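Local atomic coordinates of 2,3-dihydroxybenzoate-AMP ligase (Bacillus subtilis, PDB entry 1MDB), a protein that belongs to the ANL superfamily of AMP-binding enzymes and binds adenosine monophosphate and 2,3-dihydroxy-benzoic acid. Residues Asp29-Arg34 against Thr58-Leu63; Gly66-Gly71 against Lys175-Lys180; Phe89-Ala94 against Leu164-Leu169; Asp295-Leu300 against Ala320-Thr325. All blocks are in the same frame, centred on the assembly; numbering follows the deposited sequence.

Contact 1 of 4, residues Asp29-Arg34 against Thr58-Leu63; sequences DLLRDR and TRADRL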
loop_
_atom_site.group_PDB
_atom_site.type_symbol
_atom_site.label_atom_id
_atom_site.label_comp_id
_atom_site.label_asym_id
_atom_site.label_seq_id
_atom_site.Cartn_x
_atom_site.Cartn_y
_atom_site.Cartn_z
ATOM N N ASP A 29 -6.775 -2.823 22.842
ATOM C CA ASP A 29 -8.180 -2.961 23.232
ATOM C C ASP A 29 -8.928 -3.727 22.153
ATOM O O ASP A 29 -9.661 -4.679 22.430
ATOM C CB ASP A 29 -8.845 -1.591 23.389
ATOM C CG ASP A 29 -8.244 -0.769 24.511
ATOM O OD1 ASP A 29 -7.886 -1.354 25.562
ATOM O OD2 ASP A 29 -8.151 0.469 24.349
ATOM N N LEU A 30 -8.737 -3.282 20.915
ATOM C CA LEU A 30 -9.374 -3.882 19.750
ATOM C C LEU A 30 -9.232 -5.402 19.774
ATOM O O LEU A 30 -10.220 -6.124 19.661
ATOM C CB LEU A 30 -8.751 -3.291 18.478
ATOM C CG LEU A 30 -9.393 -3.498 17.107
ATOM C CD1 LEU A 30 -8.670 -2.623 16.091
ATOM C CD2 LEU A 30 -9.317 -4.958 16.701
ATOM N N LEU A 31 -8.006 -5.892 19.929
ATOM C CA LEU A 31 -7.767 -7.332 19.974
ATOM C C LEU A 31 -8.387 -7.972 21.217
ATOM O O LEU A 31 -9.028 -9.021 21.130
ATOM C CB LEU A 31 -6.266 -7.619 19.937
ATOM C CG LEU A 31 -5.788 -9.062 20.101
ATOM C CD1 LEU A 31 -6.514 -9.995 19.148
ATOM C CD2 LEU A 31 -4.291 -9.101 19.853
ATOM N N ARG A 32 -8.200 -7.336 22.371
ATOM C CA ARG A 32 -8.746 -7.859 23.624
ATOM C C ARG A 32 -10.245 -8.088 23.494
ATOM O O ARG A 32 -10.764 -9.138 23.882
ATOM C CB ARG A 32 -8.500 -6.877 24.772
ATOM C CG ARG A 32 -8.844 -7.446 26.150
ATOM C CD ARG A 32 -7.880 -8.552 26.531
ATOM N NE ARG A 32 -6.543 -8.027 26.789
ATOM C CZ ARG A 32 -5.433 -8.758 26.763
ATOM N NH1 ARG A 32 -5.493 -10.051 26.483
ATOM N NH2 ARG A 32 -4.263 -8.197 27.033
ATOM N N ASP A 33 -10.927 -7.087 22.948
ATOM C CA ASP A 33 -12.367 -7.128 22.754
ATOM C C ASP A 33 -12.788 -8.255 21.808
ATOM O O ASP A 33 -13.573 -9.132 22.184
ATOM C CB ASP A 33 -12.838 -5.779 22.210
ATOM C CG ASP A 33 -14.345 -5.647 22.210
ATOM O OD1 ASP A 33 -15.012 -6.452 21.522
ATOM O OD2 ASP A 33 -14.861 -4.738 22.898
ATOM N N ARG A 34 -12.263 -8.239 20.585
ATOM C CA ARG A 34 -12.599 -9.263 19.605
ATOM C C ARG A 34 -12.296 -10.656 20.136
ATOM O O ARG A 34 -13.019 -11.607 19.854
ATOM C CB ARG A 34 -11.823 -9.047 18.301
ATOM C CG ARG A 34 -12.046 -7.708 17.624
ATOM C CD ARG A 34 -13.512 -7.475 17.341
ATOM N NE ARG A 34 -13.776 -6.198 16.680
ATOM C CZ ARG A 34 -13.383 -5.021 17.149
ATOM N NH1 ARG A 34 -12.698 -4.957 18.281
ATOM N NH2 ARG A 34 -13.701 -3.908 16.500
ATOM N N THR A 58 -3.710 -14.190 23.161
ATOM C CA THR A 58 -2.801 -14.791 24.132
ATOM C C THR A 58 -1.328 -14.668 23.737
ATOM O O THR A 58 -0.506 -14.270 24.549
ATOM C CB THR A 58 -3.132 -16.286 24.361
ATOM O OG1 THR A 58 -4.457 -16.408 24.889
ATOM C CG2 THR A 58 -2.147 -16.908 25.351
ATOM N N ARG A 59 -0.995 -15.014 22.497
ATOM C CA ARG A 59 0.387 -14.924 22.043
ATOM C C ARG A 59 0.902 -13.484 22.130
ATOM O O ARG A 59 2.063 -13.257 22.458
ATOM C CB ARG A 59 0.504 -15.457 20.610
ATOM C CG ARG A 59 0.034 -16.908 20.477
ATOM C CD ARG A 59 0.225 -17.477 19.074
ATOM N NE ARG A 59 1.626 -17.479 18.667
ATOM C CZ ARG A 59 2.281 -18.555 18.241
ATOM N NH1 ARG A 59 1.662 -19.721 18.164
ATOM N NH2 ARG A 59 3.556 -18.464 17.890
ATOM N N ALA A 60 0.032 -12.520 21.848
ATOM C CA ALA A 60 0.391 -11.107 21.902
ATOM C C ALA A 60 0.747 -10.670 23.335
ATOM O O ALA A 60 1.698 -9.898 23.543
ATOM C CB ALA A 60 -0.760 -10.264 21.366
ATOM N N ASP A 61 -0.021 -11.149 24.315
ATOM C CA ASP A 61 0.240 -10.823 25.712
ATOM C C ASP A 61 1.564 -11.444 26.112
ATOM O O ASP A 61 2.460 -10.771 26.636
ATOM C CB ASP A 61 -0.841 -11.388 26.632
ATOM C CG ASP A 61 -2.073 -10.528 26.689
ATOM O OD1 ASP A 61 -1.952 -9.304 26.477
ATOM O OD2 ASP A 61 -3.163 -11.076 26.966
ATOM N N ARG A 62 1.674 -12.742 25.860
ATOM C CA ARG A 62 2.877 -13.476 26.200
ATOM C C ARG A 62 4.116 -12.962 25.476
ATOM O O ARG A 62 5.223 -13.039 26.010
ATOM C CB ARG A 62 2.679 -14.968 25.917
ATOM C CG ARG A 62 1.673 -15.648 26.849
ATOM C CD ARG A 62 1.526 -17.142 26.535
ATOM N NE ARG A 62 2.758 -17.900 26.749
ATOM C CZ ARG A 62 3.278 -18.174 27.944
ATOM N NH1 ARG A 62 2.672 -17.752 29.042
ATOM N NH2 ARG A 62 4.402 -18.875 28.040
ATOM N N LEU A 63 3.944 -12.434 24.264
ATOM C CA LEU A 63 5.094 -11.926 23.519
ATOM C C LEU A 63 5.485 -10.544 24.036
ATOM O O LEU A 63 6.665 -10.229 24.165
ATOM C CB LEU A 63 4.791 -11.861 22.014
ATOM C CG LEU A 63 5.924 -11.341 21.113
ATOM C CD1 LEU A 63 7.177 -12.191 21.321
ATOM C CD2 LEU A 63 5.506 -11.381 19.650
#
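Ala60 and Asp61 on helix 53-70 meet Leu31 and Arg32 on helix 27-38. This is a helix-helix contact in the early part of the AMP-binding enzyme fold. Along the chain the two helices are linked through the antiparallel strands 42-46 and 49-52. The backbones stay well apart, with CA of Leu31 and CA of Ala60 separated by 9.2 Å. Side chains therefore do all the bridging.

Ala60 comes first. Its CB points toward helix 27-38 and meets CD2 of Leu31 at 4.0 Å. This is a small apolar touch between two buried residues. Helix 86-98 adds to it, since Phe93 packs on Leu31 and Arg97 reaches both Leu31 and Ala60.

Asp61 follows, at the more exposed side of the contact. Its carboxylate and the Arg32 guanidinium come from opposite directions and form a two-pronged, end-on salt bridge, NH1 to OD2 and NH2 to OD1. Both hydrogen bonds are fairly straight, at 156° and 158°. The two planes are nearly coplanar, 27° apart. The arginine chain is bent twice, at chi2 and chi3, which swings its end across to the neighbouring helix. Both charges have further partners: Arg32 NH1 also pairs with Asp57, and Asp61 OD1 with Arg97 NE. Two acids and two bases are thus linked, which probably spreads the charge and limits rotation of the carboxylate.

The two bonds differ slightly in direction. NH2 of Arg32 reaches the syn lone pair of Asp61 OD1 at 2.6 Å. NH1 of Arg32 reaches OD2 of Asp61, also at 2.6 Å, on its syn side but a little out of the carboxylate plane.

Contact 2 of 4, residues Gly66-Gly71 against Lys175-Lys180; sequences GFQKLG and KLPEVK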
loop_
_atom_site.group_PDB
_atom_site.type_symbol
_atom_site.label_atom_id
_atom_site.label_comp_id
_atom_site.label_asym_id
_atom_site.label_seq_id
_atom_site.Cartn_x
_atom_site.Cartn_y
_atom_site.Cartn_z
ATOM N N GLY A 66 7.704 -10.895 26.724
ATOM C CA GLY A 66 9.035 -11.276 26.282
ATOM C C GLY A 66 9.805 -10.078 25.749
ATOM O O GLY A 66 10.988 -9.912 26.039
ATOM N N PHE A 67 9.131 -9.252 24.956
ATOM C CA PHE A 67 9.730 -8.046 24.391
ATOM C C PHE A 67 10.182 -7.141 25.537
ATOM O O PHE A 67 11.297 -6.635 25.532
ATOM C CB PHE A 67 8.707 -7.277 23.529
ATOM C CG PHE A 67 8.511 -7.833 22.126
ATOM C CD1 PHE A 67 7.354 -7.529 21.404
ATOM C CD2 PHE A 67 9.488 -8.612 21.515
ATOM C CE1 PHE A 67 7.176 -7.994 20.091
ATOM C CE2 PHE A 67 9.322 -9.082 20.196
ATOM C CZ PHE A 67 8.167 -8.774 19.487
ATOM N N GLN A 68 9.300 -6.937 26.516
ATOM C CA GLN A 68 9.614 -6.088 27.663
ATOM C C GLN A 68 10.808 -6.640 28.427
ATOM O O GLN A 68 11.733 -5.907 28.769
ATOM C CB GLN A 68 8.420 -5.993 28.608
ATOM C CG GLN A 68 8.640 -5.028 29.755
ATOM C CD GLN A 68 7.469 -4.988 30.710
ATOM O OE1 GLN A 68 7.184 -5.970 31.408
ATOM N NE2 GLN A 68 6.775 -3.852 30.747
ATOM N N LYS A 69 10.776 -7.940 28.695
ATOM C CA LYS A 69 11.862 -8.593 29.409
ATOM C C LYS A 69 13.148 -8.397 28.622
ATOM O O LYS A 69 14.223 -8.253 29.197
ATOM C CB LYS A 69 11.567 -10.084 29.570
ATOM C CG LYS A 69 12.453 -10.781 30.584
ATOM C CD LYS A 69 11.906 -12.158 30.913
ATOM C CE LYS A 69 12.604 -12.750 32.120
ATOM N NZ LYS A 69 12.006 -14.051 32.539
ATOM N N LEU A 70 13.031 -8.382 27.300
ATOM C CA LEU A 70 14.194 -8.190 26.443
ATOM C C LEU A 70 14.776 -6.795 26.670
ATOM O O LEU A 70 15.966 -6.564 26.453
ATOM C CB LEU A 70 13.795 -8.356 24.975
ATOM C CG LEU A 70 14.909 -8.438 23.934
ATOM C CD1 LEU A 70 15.876 -9.563 24.298
ATOM C CD2 LEU A 70 14.289 -8.691 22.563
ATOM N N GLY A 71 13.933 -5.865 27.107
ATOM C CA GLY A 71 14.402 -4.513 27.356
ATOM C C GLY A 71 13.793 -3.484 26.425
ATOM O O GLY A 71 14.199 -2.323 26.431
ATOM N N LYS A 175 1.951 -6.874 33.775
ATOM C CA LYS A 175 1.242 -5.601 33.757
ATOM C C LYS A 175 2.027 -4.702 32.816
ATOM O O LYS A 175 3.234 -4.539 32.982
ATOM C CB LYS A 175 1.237 -4.978 35.152
ATOM C CG LYS A 175 0.922 -5.953 36.276
ATOM C CD LYS A 175 1.112 -5.283 37.636
ATOM C CE LYS A 175 0.791 -6.227 38.786
ATOM N NZ LYS A 175 0.906 -5.523 40.098
ATOM N N LEU A 176 1.361 -4.130 31.823
ATOM C CA LEU A 176 2.054 -3.258 30.885
ATOM C C LEU A 176 1.676 -1.802 31.096
ATOM O O LEU A 176 0.588 -1.497 31.587
ATOM C CB LEU A 176 1.750 -3.654 29.434
ATOM C CG LEU A 176 2.240 -5.010 28.914
ATOM C CD1 LEU A 176 3.666 -5.265 29.397
ATOM C CD2 LEU A 176 1.309 -6.106 29.395
ATOM N N PRO A 177 2.579 -0.880 30.730
ATOM C CA PRO A 177 2.314 0.550 30.885
ATOM C C PRO A 177 1.034 0.906 30.146
ATOM O O PRO A 177 0.621 0.191 29.227
ATOM C CB PRO A 177 3.541 1.201 30.249
ATOM C CG PRO A 177 4.621 0.190 30.493
ATOM C CD PRO A 177 3.916 -1.098 30.148
ATOM N N GLU A 178 0.405 2.003 30.550
ATOM C CA GLU A 178 -0.820 2.434 29.900
ATOM C C GLU A 178 -0.531 2.963 28.507
ATOM O O GLU A 178 0.398 3.742 28.312
ATOM C CB GLU A 178 -1.507 3.532 30.706
ATOM C CG GLU A 178 -2.615 4.226 29.927
ATOM C CD GLU A 178 -3.294 5.312 30.726
ATOM O OE1 GLU A 178 -2.591 6.245 31.175
ATOM O OE2 GLU A 178 -4.527 5.235 30.903
ATOM N N VAL A 179 -1.327 2.524 27.540
ATOM C CA VAL A 179 -1.182 2.976 26.169
ATOM C C VAL A 179 -2.428 3.797 25.865
ATOM O O VAL A 179 -3.547 3.316 26.032
ATOM C CB VAL A 179 -1.115 1.799 25.168
ATOM C CG1 VAL A 179 -0.943 2.337 23.762
ATOM C CG2 VAL A 179 0.033 0.866 25.520
ATOM N N LYS A 180 -2.226 5.036 25.431
ATOM C CA LYS A 180 -3.329 5.923 25.105
ATOM C C LYS A 180 -3.742 5.820 23.643
ATOM O O LYS A 180 -2.918 5.596 22.754
ATOM C CB LYS A 180 -2.951 7.372 25.407
ATOM C CG LYS A 180 -2.651 7.668 26.866
ATOM C CD LYS A 180 -2.213 9.113 26.998
ATOM C CE LYS A 180 -1.793 9.460 28.406
ATOM N NZ LYS A 180 -1.316 10.872 28.448
#
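Gln68, in the last turns of helix 53-70, carries this contact against Leu176 and Pro177. These two lie in the irregular chain between strands 164-165 and 184-189. The contact is small and sits at the surface.

Just before Gln68, Phe67 turns to the inner side of the helix. It packs on helix 86-98, on Ile155 and on Leu169.

Gln68 itself points toward the loop. CG is anti to the backbone N (chi1 -175°) and the chain runs on straight, which carries the amide outward. CD1 of Leu176 lies 3.7 Å from NE2 of Gln68 and 4.0 Å from CD of Gln68. OE1 of Gln68 is only slightly farther from that methyl, at 4.1 Å. The leucine thus meets the amide group as a whole. On the loop's next residue, CD of Pro177 approaches NE2 of Gln68 at 4.0 Å. All of these are van der Waals touches, in which the polar end of the glutamine rests on aliphatic carbon. Val174 and Leu98 also touch Gln68.

Gly71 follows the helix and leaves helical geometry. Its phi is positive, 114°, and its N bonds to O of Gln68 at 2.8 Å and weakly to O of Phe67. This is a Schellman motif closed by glycine, with a surface loop laid beside the C-terminal end of the helix.

Contact 3 of 4, residues Phe89-Ala94 against Leu164-Leu169; sequences FEVIFA and LPLEDL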
loop_
_atom_site.group_PDB
_atom_site.type_symbol
_atom_site.label_atom_id
_atom_site.label_comp_id
_atom_site.label_asym_id
_atom_site.label_seq_id
_atom_site.Cartn_x
_atom_site.Cartn_y
_atom_site.Cartn_z
ATOM N N PHE A 89 1.368 -10.794 12.860
ATOM C CA PHE A 89 0.279 -10.398 13.742
ATOM C C PHE A 89 0.551 -10.433 15.240
ATOM O O PHE A 89 0.129 -9.528 15.965
ATOM C CB PHE A 89 -0.981 -11.212 13.412
ATOM C CG PHE A 89 -1.505 -10.958 12.032
ATOM C CD1 PHE A 89 -1.145 -11.784 10.974
ATOM C CD2 PHE A 89 -2.323 -9.860 11.780
ATOM C CE1 PHE A 89 -1.595 -11.522 9.677
ATOM C CE2 PHE A 89 -2.779 -9.585 10.495
ATOM C CZ PHE A 89 -2.414 -10.418 9.439
ATOM N N GLU A 90 1.228 -11.466 15.721
ATOM C CA GLU A 90 1.512 -11.517 17.142
ATOM C C GLU A 90 2.585 -10.471 17.435
ATOM O O GLU A 90 2.610 -9.868 18.509
ATOM C CB GLU A 90 1.980 -12.919 17.567
ATOM C CG GLU A 90 3.361 -13.352 17.095
ATOM C CD GLU A 90 3.730 -14.737 17.629
ATOM O OE1 GLU A 90 3.172 -15.136 18.673
ATOM O OE2 GLU A 90 4.581 -15.417 17.023
ATOM N N VAL A 91 3.452 -10.237 16.459
ATOM C CA VAL A 91 4.521 -9.260 16.627
ATOM C C VAL A 91 4.000 -7.838 16.767
ATOM O O VAL A 91 4.407 -7.129 17.690
ATOM C CB VAL A 91 5.542 -9.321 15.454
ATOM C CG1 VAL A 91 6.350 -8.020 15.374
ATOM C CG2 VAL A 91 6.494 -10.499 15.668
ATOM N N ILE A 92 3.100 -7.408 15.881
ATOM C CA ILE A 92 2.615 -6.035 15.991
ATOM C C ILE A 92 1.689 -5.772 17.191
ATOM O O ILE A 92 1.820 -4.749 17.847
ATOM C CB ILE A 92 1.908 -5.532 14.688
ATOM C CG1 ILE A 92 0.562 -6.229 14.489
ATOM C CG2 ILE A 92 2.817 -5.745 13.486
ATOM C CD1 ILE A 92 -0.259 -5.591 13.379
ATOM N N PHE A 93 0.759 -6.680 17.484
ATOM C CA PHE A 93 -0.137 -6.452 18.612
ATOM C C PHE A 93 0.607 -6.517 19.952
ATOM O O PHE A 93 0.183 -5.906 20.931
ATOM C CB PHE A 93 -1.332 -7.431 18.579
ATOM C CG PHE A 93 -2.431 -7.002 17.635
ATOM C CD1 PHE A 93 -2.451 -7.442 16.318
ATOM C CD2 PHE A 93 -3.394 -6.086 18.046
ATOM C CE1 PHE A 93 -3.410 -6.971 15.420
ATOM C CE2 PHE A 93 -4.356 -5.607 17.159
ATOM C CZ PHE A 93 -4.365 -6.049 15.846
ATOM N N ALA A 94 1.710 -7.254 19.990
ATOM C CA ALA A 94 2.523 -7.341 21.198
ATOM C C ALA A 94 3.214 -5.986 21.352
ATOM O O ALA A 94 3.287 -5.424 22.450
ATOM C CB ALA A 94 3.567 -8.442 21.059
ATOM N N LEU A 164 18.375 -13.803 17.931
ATOM C CA LEU A 164 17.349 -14.221 18.886
ATOM C C LEU A 164 16.102 -14.853 18.269
ATOM O O LEU A 164 15.425 -14.239 17.444
ATOM C CB LEU A 164 16.924 -13.030 19.753
ATOM C CG LEU A 164 18.026 -12.279 20.510
ATOM C CD1 LEU A 164 17.434 -11.027 21.157
ATOM C CD2 LEU A 164 18.651 -13.186 21.568
ATOM N N PRO A 165 15.784 -16.095 18.670
ATOM C CA PRO A 165 14.611 -16.812 18.163
ATOM C C PRO A 165 13.344 -16.144 18.678
ATOM O O PRO A 165 13.141 -16.046 19.887
ATOM C CB PRO A 165 14.778 -18.216 18.751
ATOM C CG PRO A 165 16.269 -18.338 18.952
ATOM C CD PRO A 165 16.611 -16.987 19.506
ATOM N N LEU A 166 12.500 -15.671 17.770
ATOM C CA LEU A 166 11.260 -15.040 18.169
ATOM C C LEU A 166 10.461 -15.969 19.074
ATOM O O LEU A 166 9.888 -15.526 20.071
ATOM C CB LEU A 166 10.418 -14.698 16.939
ATOM C CG LEU A 166 9.023 -14.128 17.223
ATOM C CD1 LEU A 166 9.139 -12.841 18.030
ATOM C CD2 LEU A 166 8.305 -13.860 15.899
ATOM N N GLU A 167 10.437 -17.257 18.726
ATOM C CA GLU A 167 9.680 -18.253 19.481
ATOM C C GLU A 167 10.101 -18.402 20.940
ATOM O O GLU A 167 9.307 -18.841 21.770
ATOM C CB GLU A 167 9.763 -19.623 18.796
ATOM C CG GLU A 167 11.118 -20.304 18.923
ATOM C CD GLU A 167 11.171 -21.654 18.219
ATOM O OE1 GLU A 167 12.235 -22.309 18.260
ATOM O OE2 GLU A 167 10.153 -22.061 17.621
ATOM N N ASP A 168 11.339 -18.037 21.256
ATOM C CA ASP A 168 11.812 -18.155 22.630
ATOM C C ASP A 168 11.540 -16.912 23.479
ATOM O O ASP A 168 12.027 -16.807 24.601
ATOM C CB ASP A 168 13.314 -18.489 22.653
ATOM C CG ASP A 168 13.616 -19.868 22.075
ATOM O OD1 ASP A 168 12.834 -20.806 22.332
ATOM O OD2 ASP A 168 14.637 -20.026 21.374
ATOM N N LEU A 169 10.745 -15.982 22.959
ATOM C CA LEU A 169 10.439 -14.763 23.700
ATOM C C LEU A 169 9.150 -14.810 24.523
ATOM O O LEU A 169 9.056 -14.178 25.573
ATOM C CB LEU A 169 10.403 -13.565 22.747
ATOM C CG LEU A 169 11.776 -13.132 22.234
ATOM C CD1 LEU A 169 11.636 -12.077 21.151
ATOM C CD2 LEU A 169 12.587 -12.600 23.399
#
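Val91 and Leu166 make the apolar part of this contact. CG2 of Val91 meets CD2 of Leu166 at 3.8 Å, the two side chains running at a slant to each other. Leu166 points toward helix 86-98 and also packs on Ile155 and Ala157 of strand 154-157. It lies between the helix and that strand, touching both. Helix 86-98 is the crossover between the parallel strands 77-80 and 101-104, a beta-alpha-beta unit of the same sheet.

The second kind of touch is polar against apolar. Glu90 reaches across from the direction opposite to Leu166, and its OE2 comes within 4.2 Å of the same methyl, CD2 of Leu166. With chi1 at 70° the glutamate chain sets out toward the leucine, and its extended course beyond CG carries OE2 to that methyl. OE2 also has a hydrogen-bond partner outside the two segments. OE1 takes a hydrogen bond from His170 NE2 and forms a salt bridge with Arg59.

Backbone bonds shape the leucine's own segment. N of Leu169 bonds to O of Leu166 at 3.0 Å, in the turn after strand 164-165.

The chemistry implies a division of labour. Dispersion forces join the two segments directly, while the charge of the buried carboxylate is probably balanced by Arg59, with His170 hydrogen-bonded to OE1.

Contact 4 of 4, residues Asp295-Leu300 against Ala320-Thr325; sequences DDLSSL and AVFGCT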
loop_
_atom_site.group_PDB
_atom_site.type_symbol
_atom_site.label_atom_id
_atom_site.label_comp_id
_atom_site.label_asym_id
_atom_site.label_seq_id
_atom_site.Cartn_x
_atom_site.Cartn_y
_atom_site.Cartn_z
ATOM N N ASP A 295 -8.794 -23.119 -12.078
ATOM C CA ASP A 295 -9.173 -22.950 -10.684
ATOM C C ASP A 295 -10.557 -22.343 -10.610
ATOM O O ASP A 295 -10.981 -21.643 -11.526
ATOM C CB ASP A 295 -8.182 -22.047 -9.956
ATOM C CG ASP A 295 -6.799 -22.651 -9.879
ATOM O OD1 ASP A 295 -6.093 -22.652 -10.913
ATOM O OD2 ASP A 295 -6.429 -23.135 -8.787
ATOM N N ASP A 296 -11.256 -22.622 -9.516
ATOM C CA ASP A 296 -12.600 -22.104 -9.299
ATOM C C ASP A 296 -12.552 -20.905 -8.356
ATOM O O ASP A 296 -12.534 -21.058 -7.133
ATOM C CB ASP A 296 -13.488 -23.210 -8.728
ATOM C CG ASP A 296 -14.789 -22.684 -8.174
ATOM O OD1 ASP A 296 -15.317 -21.698 -8.728
ATOM O OD2 ASP A 296 -15.290 -23.271 -7.190
ATOM N N LEU A 297 -12.532 -19.712 -8.946
ATOM C CA LEU A 297 -12.457 -18.458 -8.205
ATOM C C LEU A 297 -13.842 -17.905 -7.954
ATOM O O LEU A 297 -14.001 -16.736 -7.602
ATOM C CB LEU A 297 -11.644 -17.440 -9.002
ATOM C CG LEU A 297 -10.340 -17.962 -9.612
ATOM C CD1 LEU A 297 -9.613 -16.818 -10.302
ATOM C CD2 LEU A 297 -9.464 -18.582 -8.526
ATOM N N SER A 298 -14.837 -18.765 -8.140
ATOM C CA SER A 298 -16.248 -18.426 -7.971
ATOM C C SER A 298 -16.664 -17.793 -6.641
ATOM O O SER A 298 -17.619 -17.022 -6.596
ATOM C CB SER A 298 -17.095 -19.682 -8.216
ATOM O OG SER A 298 -18.411 -19.507 -7.737
ATOM N N SER A 299 -15.976 -18.125 -5.557
ATOM C CA SER A 299 -16.324 -17.562 -4.252
ATOM C C SER A 299 -15.982 -16.075 -4.158
ATOM O O SER A 299 -16.449 -15.363 -3.263
ATOM C CB SER A 299 -15.585 -18.314 -3.149
ATOM O OG SER A 299 -14.180 -18.254 -3.351
ATOM N N LEU A 300 -15.165 -15.603 -5.089
ATOM C CA LEU A 300 -14.755 -14.205 -5.089
ATOM C C LEU A 300 -15.943 -13.256 -5.289
ATOM O O LEU A 300 -16.696 -13.382 -6.257
ATOM C CB LEU A 300 -13.706 -13.994 -6.182
ATOM C CG LEU A 300 -12.562 -13.015 -5.921
ATOM C CD1 LEU A 300 -11.901 -13.322 -4.585
ATOM C CD2 LEU A 300 -11.560 -13.119 -7.052
ATOM N N ALA A 320 -16.398 -9.885 -16.248
ATOM C CA ALA A 320 -16.452 -11.078 -17.084
ATOM C C ALA A 320 -15.377 -12.124 -16.793
ATOM O O ALA A 320 -15.643 -13.323 -16.888
ATOM C CB ALA A 320 -16.385 -10.676 -18.555
ATOM N N VAL A 321 -14.167 -11.682 -16.455
ATOM C CA VAL A 321 -13.079 -12.621 -16.182
ATOM C C VAL A 321 -13.160 -13.257 -14.796
ATOM O O VAL A 321 -12.841 -14.434 -14.637
ATOM C CB VAL A 321 -11.688 -11.951 -16.333
ATOM C CG1 VAL A 321 -10.592 -12.899 -15.838
ATOM C CG2 VAL A 321 -11.435 -11.601 -17.794
ATOM N N PHE A 322 -13.581 -12.484 -13.799
ATOM C CA PHE A 322 -13.685 -13.003 -12.442
ATOM C C PHE A 322 -15.121 -13.142 -11.951
ATOM O O PHE A 322 -15.367 -13.775 -10.926
ATOM C CB PHE A 322 -12.912 -12.118 -11.465
ATOM C CG PHE A 322 -11.436 -12.073 -11.727
ATOM C CD1 PHE A 322 -10.886 -11.062 -12.502
ATOM C CD2 PHE A 322 -10.592 -13.040 -11.188
ATOM C CE1 PHE A 322 -9.517 -11.012 -12.734
ATOM C CE2 PHE A 322 -9.224 -12.996 -11.416
ATOM C CZ PHE A 322 -8.685 -11.977 -12.191
ATOM N N GLY A 323 -16.062 -12.543 -12.671
ATOM C CA GLY A 323 -17.458 -12.639 -12.289
ATOM C C GLY A 323 -17.781 -11.996 -10.959
ATOM O O GLY A 323 -18.732 -12.389 -10.285
ATOM N N CYS A 324 -16.998 -11.002 -10.573
ATOM C CA CYS A 324 -17.233 -10.328 -9.310
ATOM C C CYS A 324 -17.188 -8.820 -9.479
ATOM O O CYS A 324 -16.952 -8.317 -10.570
ATOM C CB CYS A 324 -16.185 -10.766 -8.283
ATOM S SG CYS A 324 -14.475 -10.389 -8.741
ATOM N N THR A 325 -17.426 -8.104 -8.392
ATOM C CA THR A 325 -17.404 -6.654 -8.417
ATOM C C THR A 325 -15.978 -6.128 -8.303
ATOM O O THR A 325 -15.173 -6.624 -7.499
ATOM C CB THR A 325 -18.198 -6.049 -7.245
ATOM O OG1 THR A 325 -19.553 -6.513 -7.284
ATOM C CG2 THR A 325 -18.186 -4.537 -7.335
#
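Two adjacent parallel strands of the large mixed sheet, 302-306 and 325-331, are entered side by side here, with Leu297 and Leu300 packed against Phe322 and Cys324. Leu297 to Leu300 form a type I beta turn, closed by the bond from N of Leu300 to O of Leu297 at 3.0 Å. The turn puts both leucines toward the other segment.

Leu297 meets Phe322 at the ring edge, near the ring plane. Its CD1 lies 4.0 Å from both CD2 and CE2 of Phe322, so it is centred on that ring bond. CD2 of Leu300 approaches CD2 of Phe322 at 4.2 Å, obliquely. Val321 CG1 covers part of one face of the ring, and Trp286 and Met287 of helix 280-292 add to its surroundings.

Gly323, with positive phi, then turns the chain away from helix 318-321. Cys324 follows. Its CB is 3.3 Å from O of Leu300, a close van der Waals approach. Its SG lies between the backbone N and the carbonyl carbon (chi1 61°) and comes to 4.3 Å from CG of Leu300.

Just beyond, Thr325 joins the sheet through backbone bonds with Gln301 and Leu303. The packing thus brings together the starts of both strands of a beta-alpha-beta crossover, in which strand 302-306 leads through short helices to strand 325-331.

In the fold
Contacts 1, 2 and 3 form one neighbourhood, their centres 13 Å apart. Contacts 1 and 2 both use helix 53-70, and helix 86-98 of contact 3 packs against it. A salt bridge joins contact 1 to contact 3. Phe67 CE1 meets Ala94 CB at 3.8 Å and ties contact 2 to contact 3. Contact 4 stands apart on the large mixed sheet, with nearest atoms about 17 Å from contact 3. Contacts 3 and 4 are buried. Contact 3 joins methyls, with a glutamate beside them; contact 4 packs leucines on a phenylalanine ring and a cysteine. Contact 1, partly buried, adds a salt bridge of its own. Contact 2, at the surface, sets an amide against aliphatic carbon.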